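Local coordinates for beta-hydroxyacid dehydrogenase, 3-hydroxyisobutyrate dehydrogenase (Saccharomonospora xinjiangensis XJ-54, PDB 6GRL), which probably binds NADP and acts as an S-selective imine reductase, reducing imines and supporting reductive amination, at residues H162-I165 / L166-L169. Numbering follows the deposited sequence.
Sequences HEPI and LREL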
loop_
_atom_site.group_PDB
_atom_site.type_symbol
_atom_site.label_atom_id
_atom_site.label_comp_id
_atom_site.label_asym_id
_atom_site.label_seq_id
_atom_site.Cartn_x
_atom_site.Cartn_y
_atom_site.Cartn_z
ATOM N N HIS A 162 17.976 -10.248 -3.635
ATOM C CA HIS A 162 16.814 -11.043 -4.011
ATOM C C HIS A 162 15.817 -10.275 -4.870
ATOM O O HIS A 162 14.714 -10.778 -5.115
ATOM C CB HIS A 162 16.116 -11.579 -2.758
ATOM C CG HIS A 162 17.005 -12.409 -1.885
ATOM N ND1 HIS A 162 17.354 -13.706 -2.198
ATOM C CD2 HIS A 162 17.622 -12.127 -0.714
ATOM C CE1 HIS A 162 18.144 -14.187 -1.256
ATOM N NE2 HIS A 162 18.323 -13.248 -0.344
ATOM N N GLU A 163 16.173 -9.078 -5.336
ATOM C CA GLU A 163 15.261 -8.315 -6.185
ATOM C C GLU A 163 14.822 -9.063 -7.440
ATOM O O GLU A 163 13.631 -8.966 -7.789
ATOM C CB GLU A 163 15.898 -6.968 -6.556
ATOM C CG GLU A 163 14.968 -6.041 -7.323
ATOM C CD GLU A 163 15.606 -4.706 -7.651
ATOM O OE1 GLU A 163 16.799 -4.518 -7.330
ATOM O OE2 GLU A 163 14.913 -3.843 -8.230
ATOM N N PRO A 164 15.683 -9.796 -8.158
ATOM C CA PRO A 164 15.185 -10.547 -9.324
ATOM C C PRO A 164 14.123 -11.577 -8.978
ATOM O O PRO A 164 13.233 -11.832 -9.800
ATOM C CB PRO A 164 16.452 -11.208 -9.883
ATOM C CG PRO A 164 17.554 -10.325 -9.443
ATOM C CD PRO A 164 17.156 -9.848 -8.080
ATOM N N ILE A 165 14.187 -12.181 -7.790
ATOM C CA ILE A 165 13.141 -13.118 -7.392
ATOM C C ILE A 165 11.843 -12.373 -7.105
ATOM O O ILE A 165 10.757 -12.814 -7.500
ATOM C CB ILE A 165 13.598 -13.950 -6.180
ATOM C CG1 ILE A 165 14.827 -14.788 -6.538
ATOM C CG2 ILE A 165 12.469 -14.847 -5.688
ATOM C CD1 ILE A 165 15.406 -15.550 -5.367
ATOM N N LEU A 166 11.935 -11.227 -6.428
ATOM C CA LEU A 166 10.739 -10.461 -6.090
ATOM C C LEU A 166 10.043 -9.928 -7.337
ATOM O O LEU A 166 8.809 -9.872 -7.386
ATOM C CB LEU A 166 11.102 -9.314 -5.149
ATOM C CG LEU A 166 11.793 -9.707 -3.843
ATOM C CD1 LEU A 166 12.198 -8.467 -3.060
ATOM C CD2 LEU A 166 10.896 -10.609 -3.006
ATOM N N ARG A 167 10.812 -9.530 -8.355
ATOM C CA ARG A 167 10.200 -8.977 -9.559
ATOM C C ARG A 167 9.496 -10.033 -10.399
ATOM O O ARG A 167 8.816 -9.677 -11.366
ATOM C CB ARG A 167 11.245 -8.246 -10.409
ATOM C CG ARG A 167 12.290 -9.143 -11.043
ATOM C CD ARG A 167 13.004 -8.445 -12.193
ATOM N NE ARG A 167 14.062 -7.557 -11.717
ATOM C CZ ARG A 167 15.350 -7.705 -12.009
ATOM N NH1 ARG A 167 15.748 -8.710 -12.778
ATOM N NH2 ARG A 167 16.242 -6.849 -11.530
ATOM N N GLU A 168 9.639 -11.315 -10.056
ATOM C CA GLU A 168 8.842 -12.353 -10.694
ATOM C C GLU A 168 7.370 -12.264 -10.318
ATOM O O GLU A 168 6.537 -12.880 -10.989
ATOM C CB GLU A 168 9.386 -13.737 -10.331
ATOM C CG GLU A 168 10.841 -13.962 -10.724
ATOM C CD GLU A 168 11.356 -15.328 -10.311
ATOM O OE1 GLU A 168 10.620 -16.060 -9.617
ATOM O OE2 GLU A 168 12.499 -15.672 -10.680
ATOM N N LEU A 169 7.036 -11.515 -9.267
ATOM C CA LEU A 169 5.652 -11.345 -8.849
ATOM C C LEU A 169 5.003 -10.096 -9.431
ATOM O O LEU A 169 3.772 -9.983 -9.396
ATOM C CB LEU A 169 5.570 -11.295 -7.320
ATOM C CG LEU A 169 6.215 -12.468 -6.579
ATOM C CD1 LEU A 169 6.089 -12.292 -5.072
ATOM C CD2 LEU A 169 5.594 -13.785 -7.022
HETATM O O HOH W 1 13.889 -14.060 -12.171
#
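H162 O accepts the backbone N-H of L166 at 3.1 Å (O to N), and CG of the L166 side chain lies 3.4 Å from H162 O. The buried H162 ring meets that of F79, a place that suits a flat aromatic group. One residue on, E163 O takes the N-H of R167 at 2.9 Å from O to N. A glutamate suits the partly exposed position 163, where its carboxylate lies near the R167 guanidinium without touching it, E163 OE2 being 4.7 Å from R167 NH2, a probably mild attraction. P164 has no N-H to give, which suits a place where the helix is kinked. R167 sends CG between its own backbone N and carbonyl carbon (chi1 68°), within 3.1 Å of P164 O; the chain then bends at chi3 and lays one guanidinium face over P164, where R167 NH1 lies 3.9 Å from P164 CB. At I165 the winding changes: its O receives the N-H of E168 at 3.2 Å from O to N as a type I turn from L166 to L169 begins. E168 OE2 accepts a hydrogen from a water that also bonds weakly to P164 O, while E168 OE1 is hydrogen-bonded to NE2 of H44. Without the carboxylate, as with an alanine here, H44 would probably lose this partner and the water one of its two acceptors. Aliphatic side chains suit the buried side: I165 packs on F39 and F79, L166 on F79 and F152, and L169 on A38 and L150. Helix end and following loop thus pack on helix 30-41 and strands 79-82 and 149-154, before 171-174, the sheet's outermost strand.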